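Local structure of UPF0311 protein CA_C3321 (Clostridium acetobutylicum ATCC 824, 3G7G) at residues Y11-S16 and K153-S158; I19-P24 and I39-G44; K54-G59 and A78-D83; E72-Y77 and E90-R95. The protein is of unknown function but folds into a closed eight-stranded antiparallel beta barrel, as expected for a DUF3237 member of the allene oxide cyclase-like barrel clan. All blocks are in the same frame, centred on the assembly; numbering follows the deposited sequence.

Interaction 1: Y11-S16 and K153-S158; sequences YEEVFS and KFYKIS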
loop_
_atom_site.group_PDB
_atom_site.type_symbol
_atom_site.label_atom_id
_atom_site.label_comp_id
_atom_site.label_asym_id
_atom_site.label_seq_id
_atom_site.Cartn_x
_atom_site.Cartn_y
_atom_site.Cartn_z
ATOM N N TYR A 11 -26.019 -2.475 -2.036
ATOM C CA TYR A 11 -25.188 -2.687 -0.863
ATOM C C TYR A 11 -26.037 -3.200 0.298
ATOM O O TYR A 11 -27.256 -3.079 0.287
ATOM C CB TYR A 11 -24.465 -1.387 -0.457
ATOM C CG TYR A 11 -25.396 -0.257 -0.092
ATOM C CD1 TYR A 11 -25.961 -0.178 1.171
ATOM C CD2 TYR A 11 -25.737 0.719 -1.023
ATOM C CE1 TYR A 11 -26.838 0.851 1.509
ATOM C CE2 TYR A 11 -26.613 1.750 -0.698
ATOM C CZ TYR A 11 -27.162 1.810 0.569
ATOM O OH TYR A 11 -28.018 2.849 0.899
ATOM N N GLU A 12 -25.358 -3.756 1.290
ATOM C CA GLU A 12 -25.964 -4.378 2.455
ATOM C C GLU A 12 -25.225 -3.841 3.666
ATOM O O GLU A 12 -23.995 -3.925 3.687
ATOM C CB GLU A 12 -25.686 -5.887 2.421
ATOM C CG GLU A 12 -26.838 -6.787 2.110
ATOM C CD GLU A 12 -26.615 -8.211 2.651
ATOM O OE1 GLU A 12 -25.430 -8.649 2.734
ATOM O OE2 GLU A 12 -27.635 -8.882 2.996
ATOM N N GLU A 13 -25.932 -3.321 4.667
ATOM C CA GLU A 13 -25.296 -3.079 5.966
ATOM C C GLU A 13 -24.948 -4.425 6.586
ATOM O O GLU A 13 -25.791 -5.292 6.674
ATOM C CB GLU A 13 -26.174 -2.272 6.940
ATOM C CG GLU A 13 -25.319 -1.650 8.093
ATOM C CD GLU A 13 -26.135 -0.899 9.149
ATOM O OE1 GLU A 13 -27.075 -0.150 8.773
ATOM O OE2 GLU A 13 -25.809 -1.038 10.364
ATOM N N VAL A 14 -23.709 -4.601 7.014
ATOM C CA VAL A 14 -23.289 -5.888 7.539
ATOM C C VAL A 14 -23.177 -5.880 9.058
ATOM O O VAL A 14 -23.612 -6.824 9.698
ATOM C CB VAL A 14 -22.009 -6.430 6.850
ATOM C CG1 VAL A 14 -22.326 -6.773 5.398
ATOM C CG2 VAL A 14 -20.873 -5.468 6.937
ATOM N N PHE A 15 -22.627 -4.818 9.630
ATOM C CA PHE A 15 -22.534 -4.670 11.070
ATOM C C PHE A 15 -22.062 -3.260 11.375
ATOM O O PHE A 15 -21.730 -2.494 10.473
ATOM C CB PHE A 15 -21.574 -5.696 11.686
ATOM C CG PHE A 15 -20.144 -5.589 11.163
ATOM C CD1 PHE A 15 -19.179 -4.910 11.880
ATOM C CD2 PHE A 15 -19.786 -6.186 9.973
ATOM C CE1 PHE A 15 -17.882 -4.814 11.419
ATOM C CE2 PHE A 15 -18.479 -6.096 9.490
ATOM C CZ PHE A 15 -17.528 -5.414 10.225
ATOM N N SER A 16 -22.074 -2.921 12.649
ATOM C CA SER A 16 -21.561 -1.661 13.160
ATOM C C SER A 16 -20.544 -1.952 14.221
ATOM O O SER A 16 -20.573 -3.015 14.854
ATOM C CB SER A 16 -22.679 -0.877 13.833
ATOM O OG SER A 16 -23.727 -0.646 12.919
ATOM N N LYS A 153 -20.390 2.165 10.592
ATOM C CA LYS A 153 -21.352 1.286 9.938
ATOM C C LYS A 153 -20.726 0.730 8.666
ATOM O O LYS A 153 -20.255 1.496 7.825
ATOM C CB LYS A 153 -22.634 2.041 9.594
ATOM C CG LYS A 153 -23.596 2.121 10.748
ATOM C CD LYS A 153 -24.555 3.339 10.670
ATOM C CE LYS A 153 -25.817 3.070 11.518
ATOM N NZ LYS A 153 -26.529 4.292 12.022
ATOM N N PHE A 154 -20.723 -0.593 8.533
ATOM C CA PHE A 154 -19.986 -1.265 7.482
ATOM C C PHE A 154 -20.973 -1.741 6.427
ATOM O O PHE A 154 -22.013 -2.311 6.757
ATOM C CB PHE A 154 -19.209 -2.447 8.040
ATOM C CG PHE A 154 -17.962 -2.071 8.772
ATOM C CD1 PHE A 154 -16.728 -2.164 8.150
ATOM C CD2 PHE A 154 -18.014 -1.655 10.086
ATOM C CE1 PHE A 154 -15.552 -1.811 8.843
ATOM C CE2 PHE A 154 -16.878 -1.326 10.773
ATOM C CZ PHE A 154 -15.635 -1.401 10.150
ATOM N N TYR A 155 -20.648 -1.491 5.155
ATOM C CA TYR A 155 -21.528 -1.852 4.043
ATOM C C TYR A 155 -20.810 -2.716 3.028
ATOM O O TYR A 155 -19.724 -2.392 2.567
ATOM C CB TYR A 155 -22.050 -0.608 3.359
ATOM C CG TYR A 155 -22.931 0.252 4.229
ATOM C CD1 TYR A 155 -24.294 0.040 4.288
ATOM C CD2 TYR A 155 -22.395 1.272 4.974
ATOM C CE1 TYR A 155 -25.109 0.845 5.080
ATOM C CE2 TYR A 155 -23.173 2.066 5.756
ATOM C CZ TYR A 155 -24.526 1.864 5.802
ATOM O OH TYR A 155 -25.283 2.679 6.602
ATOM N N LYS A 156 -21.416 -3.842 2.694
ATOM C CA LYS A 156 -20.896 -4.693 1.656
ATOM C C LYS A 156 -21.453 -4.203 0.337
ATOM O O LYS A 156 -22.651 -4.021 0.208
ATOM C CB LYS A 156 -21.334 -6.126 1.929
ATOM C CG LYS A 156 -20.738 -7.158 1.035
ATOM C CD LYS A 156 -21.735 -8.319 0.867
ATOM C CE LYS A 156 -22.812 -7.919 -0.172
ATOM N NZ LYS A 156 -23.945 -8.883 -0.272
ATOM N N ILE A 157 -20.587 -3.974 -0.641
ATOM C CA ILE A 157 -21.027 -3.583 -1.980
ATOM C C ILE A 157 -21.359 -4.869 -2.720
ATOM O O ILE A 157 -20.528 -5.787 -2.827
ATOM C CB ILE A 157 -19.946 -2.760 -2.738
ATOM C CG1 ILE A 157 -19.606 -1.469 -1.969
ATOM C CG2 ILE A 157 -20.322 -2.497 -4.209
ATOM C CD1 ILE A 157 -20.742 -0.528 -1.752
ATOM N N SER A 158 -22.597 -4.912 -3.212
ATOM C CA SER A 158 -23.098 -6.027 -3.985
ATOM C C SER A 158 -22.770 -5.827 -5.462
ATOM O O SER A 158 -22.641 -6.828 -6.187
ATOM C CB SER A 158 -24.619 -6.160 -3.821
ATOM O OG SER A 158 -25.015 -5.919 -2.479
#
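Strands 11-16 and 153-157 run antiparallel, 141° between their directions, with Glu12 and Lys156 as a hydrogen-bonded pair (Glu12 N to Lys156 O 2.9 Å, Lys156 N to Glu12 O 2.8 Å). Further along, Val14 N donates to Phe154 O at 2.9 Å in a nearly straight bond. Phe15 and Phe154 form an offset stack, ring planes 15° apart, with Phe15 CE1 3.4 Å from Phe154 CD2. Phe15 reaches it because CG stands between its backbone N and carbonyl carbon (chi1 60°), which lays the ring over that of Phe154; Phe154 CB also makes a CH-pi contact over the Phe15 face. Flat, apolar rings suit this buried end of the face; at its outer end, exposed Glu12 and partly exposed Lys156 run side by side into a weak salt bridge, OE1 to NZ 3.4 Å. On the opposite face, Tyr11 CD1 lies 3.5 Å from Tyr155 CD1, their rings almost perpendicular, and Glu13 CB packs 3.8 Å from Tyr155 CE1. First and last strands are thus joined, closing the barrel. Phe51 stacks on Phe15, Met9 of the second subunit packs on Tyr11, Tyr155 and Ile157, and strand 139-144 continues the sheet beyond 153-157.

Interaction 2: I19-P24 and I39-G44; sequences ITVDKP and IPIISG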
loop_
_atom_site.group_PDB
_atom_site.type_symbol
_atom_site.label_atom_id
_atom_site.label_comp_id
_atom_site.label_asym_id
_atom_site.label_seq_id
_atom_site.Cartn_x
_atom_site.Cartn_y
_atom_site.Cartn_z
ATOM N N ILE A 19 -16.773 2.331 18.954
ATOM C CA ILE A 19 -15.431 2.287 19.493
ATOM C C ILE A 19 -15.174 3.418 20.484
ATOM O O ILE A 19 -15.476 4.566 20.201
ATOM C CB ILE A 19 -14.388 2.455 18.342
ATOM C CG1 ILE A 19 -14.385 1.231 17.435
ATOM C CG2 ILE A 19 -13.010 2.638 18.893
ATOM C CD1 ILE A 19 -13.623 1.434 16.136
ATOM N N THR A 20 -14.563 3.080 21.613
ATOM C CA THR A 20 -14.030 4.041 22.550
ATOM C C THR A 20 -12.539 4.175 22.260
ATOM O O THR A 20 -11.816 3.192 22.191
ATOM C CB THR A 20 -14.246 3.570 24.013
ATOM O OG1 THR A 20 -15.643 3.320 24.240
ATOM C CG2 THR A 20 -13.767 4.589 25.019
ATOM N N VAL A 21 -12.086 5.408 22.095
ATOM C CA VAL A 21 -10.680 5.685 21.856
ATOM C C VAL A 21 -10.069 6.482 23.005
ATOM O O VAL A 21 -10.752 7.266 23.665
ATOM C CB VAL A 21 -10.472 6.472 20.552
ATOM C CG1 VAL A 21 -10.965 5.679 19.356
ATOM C CG2 VAL A 21 -11.147 7.840 20.627
ATOM N N ASP A 22 -8.769 6.280 23.225
ATOM C CA ASP A 22 -8.023 7.091 24.177
ATOM C C ASP A 22 -7.711 8.479 23.576
ATOM O O ASP A 22 -8.107 8.809 22.441
ATOM C CB ASP A 22 -6.742 6.358 24.583
ATOM C CG ASP A 22 -6.360 6.577 26.041
ATOM O OD1 ASP A 22 -6.533 7.703 26.560
ATOM O OD2 ASP A 22 -5.871 5.613 26.669
ATOM N N LYS A 23 -7.025 9.308 24.354
ATOM C CA LYS A 23 -6.563 10.591 23.864
ATOM C C LYS A 23 -5.484 10.369 22.803
ATOM O O LYS A 23 -4.733 9.408 22.902
ATOM C CB LYS A 23 -5.999 11.437 25.018
ATOM C CG LYS A 23 -4.633 10.990 25.579
ATOM C CD LYS A 23 -4.120 11.912 26.765
ATOM C CE LYS A 23 -4.180 13.410 26.433
ATOM N NZ LYS A 23 -3.347 14.277 27.347
ATOM N N PRO A 24 -5.409 11.262 21.798
ATOM C CA PRO A 24 -4.414 11.155 20.744
ATOM C C PRO A 24 -3.009 11.144 21.294
ATOM O O PRO A 24 -2.761 11.812 22.292
ATOM C CB PRO A 24 -4.592 12.446 19.970
ATOM C CG PRO A 24 -6.001 12.849 20.227
ATOM C CD PRO A 24 -6.281 12.432 21.609
ATOM N N ILE A 39 -4.024 7.201 17.551
ATOM C CA ILE A 39 -5.180 7.084 18.433
ATOM C C ILE A 39 -5.356 5.633 18.875
ATOM O O ILE A 39 -5.693 4.773 18.056
ATOM C CB ILE A 39 -6.476 7.538 17.760
ATOM C CG1 ILE A 39 -6.274 8.875 17.061
ATOM C CG2 ILE A 39 -7.616 7.583 18.798
ATOM C CD1 ILE A 39 -6.367 10.027 17.935
ATOM N N PRO A 40 -5.093 5.342 20.167
ATOM C CA PRO A 40 -5.366 4.006 20.686
ATOM C C PRO A 40 -6.854 3.717 20.738
ATOM O O PRO A 40 -7.639 4.630 20.989
ATOM C CB PRO A 40 -4.727 4.019 22.085
ATOM C CG PRO A 40 -3.794 5.216 22.093
ATOM C CD PRO A 40 -4.463 6.209 21.183
ATOM N N ILE A 41 -7.226 2.464 20.462
ATOM C CA ILE A 41 -8.619 2.021 20.552
ATOM C C ILE A 41 -8.752 1.259 21.875
ATOM O O ILE A 41 -8.166 0.211 22.043
ATOM C CB ILE A 41 -9.034 1.153 19.326
ATOM C CG1 ILE A 41 -8.903 1.972 18.030
ATOM C CG2 ILE A 41 -10.491 0.677 19.466
ATOM C CD1 ILE A 41 -8.719 1.115 16.718
ATOM N N ILE A 42 -9.470 1.808 22.848
ATOM C CA ILE A 42 -9.557 1.153 24.159
ATOM C C ILE A 42 -10.432 -0.092 24.048
ATOM O O ILE A 42 -10.121 -1.140 24.593
ATOM C CB ILE A 42 -10.135 2.081 25.249
ATOM C CG1 ILE A 42 -9.293 3.359 25.409
ATOM C CG2 ILE A 42 -10.222 1.337 26.602
ATOM C CD1 ILE A 42 -10.017 4.462 26.197
ATOM N N SER A 43 -11.544 0.029 23.341
ATOM C CA SER A 43 -12.547 -1.023 23.360
ATOM C C SER A 43 -13.546 -0.730 22.282
ATOM O O SER A 43 -13.499 0.325 21.681
ATOM C CB SER A 43 -13.247 -1.062 24.715
ATOM O OG SER A 43 -14.011 0.126 24.914
ATOM N N GLY A 44 -14.472 -1.661 22.061
ATOM C CA GLY A 44 -15.458 -1.504 21.031
ATOM C C GLY A 44 -16.401 -2.673 20.977
ATOM O O GLY A 44 -16.020 -3.839 21.209
#
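Thr20 faces two residues at once, Ile42 and Ser43, in a classic beta bulge. Its O accepts a bond from Ile42 N at 2.8 Å and a weak one from Ser43 N at 3.4 Å, while Thr20 N donates to Ser43 O. Inserting one residue moves the register by one, and Ile42, with helical backbone angles (phi -72°, psi -43°), points its side chain toward 19-24. There its CD1 lies 3.9 Å from Thr20 CG2. Beyond the bulge, Asp22 N donates to Pro40 O at 3.0 Å; Pro40 has no N-H to return a bond. The bulge interrupts the hairpin of strands 11-30 and 34-47, the first two staves of the barrel. On the face of Ile19 and Ile41, beta-branched side chains pack: CG2 of Ile19 meets CG2 of Ile41 at 3.2 Å, tighter than usual. Both methyls stand anti to their own backbone N, which directs them across the gap. Gly44, opposite Ile19, leaves room for the close backbone approach, CA to CA 4.1 Å. Further out, Ile39 divides its branches: CG2 touches Val21 CB at 3.5 Å, and CD1 lies against Pro24 CB at 3.6 Å. The hydroxyl of Thr20 bonds to Asn149.

Interaction 3: K54-G59 and A78-D83; sequences KVLPGG and AIRLDD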
loop_
_atom_site.group_PDB
_atom_site.type_symbol
_atom_site.label_atom_id
_atom_site.label_comp_id
_atom_site.label_asym_id
_atom_site.label_seq_id
_atom_site.Cartn_x
_atom_site.Cartn_y
_atom_site.Cartn_z
ATOM N N LYS A 54 -16.595 -8.133 19.992
ATOM C CA LYS A 54 -15.862 -7.075 20.643
ATOM C C LYS A 54 -14.577 -6.804 19.863
ATOM O O LYS A 54 -14.101 -7.656 19.119
ATOM C CB LYS A 54 -15.540 -7.440 22.096
ATOM C CG LYS A 54 -14.418 -8.483 22.229
ATOM C CD LYS A 54 -14.357 -9.179 23.607
ATOM C CE LYS A 54 -13.867 -8.235 24.738
ATOM N NZ LYS A 54 -14.192 -8.824 26.137
ATOM N N VAL A 55 -14.057 -5.597 20.023
ATOM C CA VAL A 55 -12.730 -5.242 19.546
ATOM C C VAL A 55 -11.678 -5.799 20.494
ATOM O O VAL A 55 -11.847 -5.761 21.701
ATOM C CB VAL A 55 -12.592 -3.732 19.474
ATOM C CG1 VAL A 55 -11.214 -3.341 19.096
ATOM C CG2 VAL A 55 -13.636 -3.149 18.464
ATOM N N LEU A 56 -10.580 -6.309 19.936
ATOM C CA LEU A 56 -9.486 -6.903 20.733
ATOM C C LEU A 56 -8.420 -5.838 21.074
ATOM O O LEU A 56 -8.473 -4.732 20.560
ATOM C CB LEU A 56 -8.868 -8.063 19.948
ATOM C CG LEU A 56 -9.717 -9.305 19.703
ATOM C CD1 LEU A 56 -9.039 -10.320 18.739
ATOM C CD2 LEU A 56 -10.058 -9.985 21.054
ATOM N N PRO A 57 -7.464 -6.157 21.964
ATOM C CA PRO A 57 -6.371 -5.193 22.232
ATOM C C PRO A 57 -5.472 -4.972 21.016
ATOM O O PRO A 57 -5.471 -5.773 20.089
ATOM C CB PRO A 57 -5.575 -5.863 23.356
ATOM C CG PRO A 57 -6.539 -6.937 23.952
ATOM C CD PRO A 57 -7.325 -7.383 22.773
ATOM N N GLY A 58 -4.735 -3.879 21.016
ATOM C CA GLY A 58 -3.703 -3.649 19.999
ATOM C C GLY A 58 -4.040 -2.655 18.910
ATOM O O GLY A 58 -3.229 -2.419 18.043
ATOM N N GLY A 59 -5.245 -2.093 18.967
ATOM C CA GLY A 59 -5.776 -1.251 17.913
ATOM C C GLY A 59 -5.259 0.168 17.974
ATOM O O GLY A 59 -5.250 0.816 19.026
ATOM N N ALA A 78 -8.628 -5.489 15.405
ATOM C CA ALA A 78 -9.196 -6.812 15.211
ATOM C C ALA A 78 -10.400 -6.952 16.106
ATOM O O ALA A 78 -10.537 -6.267 17.132
ATOM C CB ALA A 78 -8.184 -7.893 15.550
ATOM N N ILE A 79 -11.290 -7.817 15.682
ATOM C CA ILE A 79 -12.478 -8.081 16.454
ATOM C C ILE A 79 -12.543 -9.572 16.657
ATOM O O ILE A 79 -11.969 -10.338 15.893
ATOM C CB ILE A 79 -13.758 -7.537 15.799
ATOM C CG1 ILE A 79 -14.005 -8.074 14.405
ATOM C CG2 ILE A 79 -13.689 -6.028 15.623
ATOM C CD1 ILE A 79 -15.243 -7.443 13.793
ATOM N N ARG A 80 -13.219 -9.963 17.725
ATOM C CA ARG A 80 -13.493 -11.326 18.038
ATOM C C ARG A 80 -14.983 -11.457 18.142
ATOM O O ARG A 80 -15.601 -10.766 18.941
ATOM C CB ARG A 80 -12.894 -11.665 19.372
ATOM C CG ARG A 80 -13.253 -13.069 19.843
ATOM C CD ARG A 80 -12.039 -13.770 20.295
ATOM N NE ARG A 80 -11.588 -14.616 19.223
ATOM C CZ ARG A 80 -10.337 -14.752 18.831
ATOM N NH1 ARG A 80 -9.348 -14.033 19.363
ATOM N NH2 ARG A 80 -10.091 -15.576 17.842
ATOM N N LEU A 81 -15.547 -12.358 17.349
ATOM C CA LEU A 81 -16.954 -12.630 17.404
ATOM C C LEU A 81 -17.292 -13.654 18.484
ATOM O O LEU A 81 -16.442 -14.409 18.942
ATOM C CB LEU A 81 -17.456 -13.108 16.053
ATOM C CG LEU A 81 -17.288 -12.139 14.892
ATOM C CD1 LEU A 81 -18.157 -12.617 13.722
ATOM C CD2 LEU A 81 -17.689 -10.746 15.327
ATOM N N ASP A 82 -18.565 -13.679 18.836
ATOM C CA ASP A 82 -19.065 -14.505 19.901
ATOM C C ASP A 82 -19.012 -16.011 19.575
ATOM O O ASP A 82 -19.069 -16.808 20.473
ATOM C CB ASP A 82 -20.494 -14.082 20.257
ATOM C CG ASP A 82 -21.454 -14.230 19.091
ATOM O OD1 ASP A 82 -20.963 -14.462 17.943
ATOM O OD2 ASP A 82 -22.686 -14.096 19.325
ATOM N N ASP A 83 -18.899 -16.385 18.305
ATOM C CA ASP A 83 -18.653 -17.775 17.930
ATOM C C ASP A 83 -17.160 -18.121 17.952
ATOM O O ASP A 83 -16.787 -19.200 17.555
ATOM C CB ASP A 83 -19.246 -18.084 16.548
ATOM C CG ASP A 83 -18.487 -17.407 15.385
ATOM O OD1 ASP A 83 -17.512 -16.632 15.606
ATOM O OD2 ASP A 83 -18.889 -17.656 14.236
HETATM O O HOH W 1 -7.367 -4.646 17.976
#
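Lys54 O receives Arg80 N at 2.8 Å, and Ile79 CA adds a CA-H...O contact to the same oxygen at 3.1 Å. Lys54 N returns a bond to Arg80 O, completing a hydrogen-bonded antiparallel pair in the hairpin of strands 53-65 and 71-81, neighbouring staves of the beta barrel. The strand pairing ends at Val55, although Leu56 N is still bonded to Ala78 O, almost straight at 174°. On one face Val55 and Ile79 cross with CG2 to CG2 at 4.0 Å, compact branched residues fitting this buried side; Ile17 and, from strand 34-47, Ile41 and Val46 supply further apolar contacts there. Arg80 lies on the other face, where Leu56, just past the strand, leans on it. Leu56 CD2 packs 3.7 Å from Arg80 CB, and its other methyl, CD1, approaches both Arg80 NH1 and the small Ala78 CB, so one branched leucine covers two neighbours. Arginine suits this place because its aliphatic stem meets Leu56 while its guanidinium, brushed by Leu56 CD1 at NH1, still donates from NH2 to Gly84 O. Ile27 of the third subunit packs on Leu56, Ala78 and Arg80, making this face part of a subunit interface. Where the strands part after Leu56, a water joins them, donating to Leu56 O at 2.8 Å and accepting from Ala78 N at 3.0 Å.

Interaction 4: E72-Y77 and E90-R95; sequences ELSARY and ENNGIR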
loop_
_atom_site.group_PDB
_atom_site.type_symbol
_atom_site.label_atom_id
_atom_site.label_comp_id
_atom_site.label_asym_id
_atom_site.label_seq_id
_atom_site.Cartn_x
_atom_site.Cartn_y
_atom_site.Cartn_z
ATOM N N GLU A 72 -6.411 12.097 6.816
ATOM C CA GLU A 72 -6.211 10.746 6.247
ATOM C C GLU A 72 -6.048 9.767 7.398
ATOM O O GLU A 72 -5.169 9.945 8.236
ATOM C CB GLU A 72 -4.969 10.742 5.347
ATOM C CG GLU A 72 -5.060 11.734 4.164
ATOM C CD GLU A 72 -3.762 11.819 3.373
ATOM O OE1 GLU A 72 -2.879 10.962 3.572
ATOM O OE2 GLU A 72 -3.615 12.747 2.570
ATOM N N LEU A 73 -6.916 8.757 7.444
ATOM C CA LEU A 73 -6.990 7.789 8.527
ATOM C C LEU A 73 -6.601 6.389 8.066
ATOM O O LEU A 73 -7.028 5.952 7.003
ATOM C CB LEU A 73 -8.445 7.712 9.037
ATOM C CG LEU A 73 -8.975 9.066 9.506
ATOM C CD1 LEU A 73 -10.191 9.425 8.744
ATOM C CD2 LEU A 73 -9.260 9.089 11.021
ATOM N N SER A 74 -5.805 5.697 8.886
ATOM C CA SER A 74 -5.459 4.292 8.663
ATOM C C SER A 74 -5.433 3.551 9.980
ATOM O O SER A 74 -4.478 3.682 10.771
ATOM C CB SER A 74 -4.130 4.174 7.927
ATOM O OG SER A 74 -3.854 2.802 7.559
ATOM N N ALA A 75 -6.476 2.781 10.230
ATOM C CA ALA A 75 -6.638 2.005 11.493
ATOM C C ALA A 75 -6.346 0.518 11.328
ATOM O O ALA A 75 -6.686 -0.066 10.315
ATOM C CB ALA A 75 -8.081 2.197 12.099
ATOM N N ARG A 76 -5.619 -0.068 12.278
ATOM C CA ARG A 76 -5.385 -1.488 12.285
ATOM C C ARG A 76 -5.787 -2.003 13.628
ATOM O O ARG A 76 -5.183 -1.619 14.659
ATOM C CB ARG A 76 -3.922 -1.815 12.098
ATOM C CG ARG A 76 -3.337 -1.332 10.817
ATOM C CD ARG A 76 -1.849 -1.569 10.837
ATOM N NE ARG A 76 -1.298 -1.481 9.510
ATOM C CZ ARG A 76 -0.020 -1.586 9.222
ATOM N NH1 ARG A 76 0.850 -1.772 10.179
ATOM N NH2 ARG A 76 0.383 -1.509 7.959
ATOM N N TYR A 77 -6.778 -2.890 13.610
ATOM C CA TYR A 77 -7.312 -3.515 14.800
ATOM C C TYR A 77 -8.050 -4.797 14.418
ATOM O O TYR A 77 -8.117 -5.150 13.242
ATOM C CB TYR A 77 -8.226 -2.535 15.529
ATOM C CG TYR A 77 -9.406 -2.031 14.736
ATOM C CD1 TYR A 77 -10.663 -2.603 14.876
ATOM C CD2 TYR A 77 -9.280 -0.950 13.889
ATOM C CE1 TYR A 77 -11.744 -2.118 14.155
ATOM C CE2 TYR A 77 -10.347 -0.484 13.147
ATOM C CZ TYR A 77 -11.580 -1.057 13.290
ATOM O OH TYR A 77 -12.649 -0.558 12.556
ATOM N N GLU A 90 -8.033 -3.585 8.404
ATOM C CA GLU A 90 -7.285 -2.402 8.001
ATOM C C GLU A 90 -8.310 -1.465 7.377
ATOM O O GLU A 90 -8.898 -1.816 6.366
ATOM C CB GLU A 90 -6.245 -2.783 6.967
ATOM C CG GLU A 90 -4.835 -2.750 7.411
ATOM C CD GLU A 90 -4.239 -1.327 7.297
ATOM O OE1 GLU A 90 -5.025 -0.340 7.449
ATOM O OE2 GLU A 90 -3.007 -1.207 7.056
ATOM N N ASN A 91 -8.554 -0.309 8.001
ATOM C CA ASN A 91 -9.623 0.614 7.585
ATOM C C ASN A 91 -9.004 1.953 7.229
ATOM O O ASN A 91 -8.449 2.622 8.106
ATOM C CB ASN A 91 -10.652 0.779 8.733
ATOM C CG ASN A 91 -12.022 1.253 8.249
ATOM O OD1 ASN A 91 -12.261 1.370 7.069
ATOM N ND2 ASN A 91 -12.922 1.525 9.175
ATOM N N ASN A 92 -9.040 2.325 5.944
ATOM C CA ASN A 92 -8.329 3.515 5.479
ATOM C C ASN A 92 -9.323 4.456 4.882
ATOM O O ASN A 92 -10.129 4.069 4.046
ATOM C CB ASN A 92 -7.265 3.193 4.414
ATOM C CG ASN A 92 -6.245 2.205 4.874
ATOM O OD1 ASN A 92 -6.129 1.127 4.325
ATOM N ND2 ASN A 92 -5.499 2.558 5.858
ATOM N N GLY A 93 -9.283 5.711 5.312
ATOM C CA GLY A 93 -10.263 6.645 4.853
ATOM C C GLY A 93 -9.932 8.100 5.050
ATOM O O GLY A 93 -8.785 8.480 5.317
ATOM N N ILE A 94 -10.966 8.918 4.871
ATOM C CA ILE A 94 -10.804 10.371 4.982
ATOM C C ILE A 94 -11.879 11.005 5.811
ATOM O O ILE A 94 -12.985 10.444 5.979
ATOM C CB ILE A 94 -10.684 11.057 3.621
ATOM C CG1 ILE A 94 -11.911 10.781 2.784
ATOM C CG2 ILE A 94 -9.386 10.582 2.880
ATOM C CD1 ILE A 94 -11.917 11.580 1.459
ATOM N N ARG A 95 -11.525 12.158 6.385
ATOM C CA ARG A 95 -12.468 12.943 7.167
ATOM C C ARG A 95 -12.192 14.407 6.868
ATOM O O ARG A 95 -11.090 14.898 7.103
ATOM C CB ARG A 95 -12.334 12.646 8.660
ATOM C CG ARG A 95 -13.181 13.558 9.527
ATOM C CD ARG A 95 -13.289 13.034 10.902
ATOM N NE ARG A 95 -12.009 13.175 11.585
ATOM C CZ ARG A 95 -11.503 12.320 12.468
ATOM N NH1 ARG A 95 -12.141 11.201 12.788
ATOM N NH2 ARG A 95 -10.340 12.590 13.035
HETATM O O HOH W 2 -11.519 2.455 12.179
#
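Glu72-Tyr77 and Glu90-Arg95 lie antiparallel, chain directions 160° apart, in regular register. Leu73 pairs with Gly93 and Ala75 with Asn91 through two backbone bonds each, the straightest being Leu73 N to Gly93 O at 2.8 Å. Arg76 and Glu90 then run side by side on one face. Glu90 bends at chi2 (-85°), which brings its carboxylate alongside the extended arginine; Arg76 NE donates to Glu90 OE2 at 3.0 Å in a salt bridge, within the guanidinium plane but from above the carboxylate plane. The two flat groups stand 84° apart. The long arginine's NH2 is also placed to bond Ser74 OG of the third subunit, and Arg76 of that subunit does the same to Ser74 here, though the position of this hydroxyl is less certain. On the opposite face Leu73 is buried. Its CD1 packs 3.9 Å from Arg95 CB, while CD2 sits over one face of the Arg95 guanidinium, 4.0 Å from NH1; Phe118 makes a cation-pi contact with the same arginine. Gly93, opposite Leu73, has no side chain to compete for this side. Further along it, Asn91 and Tyr77 share a water, which lies 3.2 Å from Tyr77 OH and accepts a weak bond from Asn91 ND2. Asn91 OD1 bonds to Thr120, whose strand adjoins 86-96. Such regular pairing belongs to a beta hairpin in the wall of an antiparallel barrel.

In the fold
From the N terminus, strand 11-30 enters interaction 1 and, a few residues on, interaction 2, which closes the first hairpin by pairing with strand 34-47. Strands 53-65 and 71-81 meet in interaction 3. Interaction 4 opens on strand 71-81 before interaction 3 has closed, so these two cross; strand 86-96 completes it. Interaction 1 closes last, with the C-terminal strand returning to the first, and all the others nest inside its loop. Interactions 2 and 3 join directly, since Gly44 meets Val55 and Ile41 meets Gly59. Tyr77 of interaction 4 packs against both Phe154 of interaction 1 and Ile41 of interaction 2, linking distant strands within the barrel.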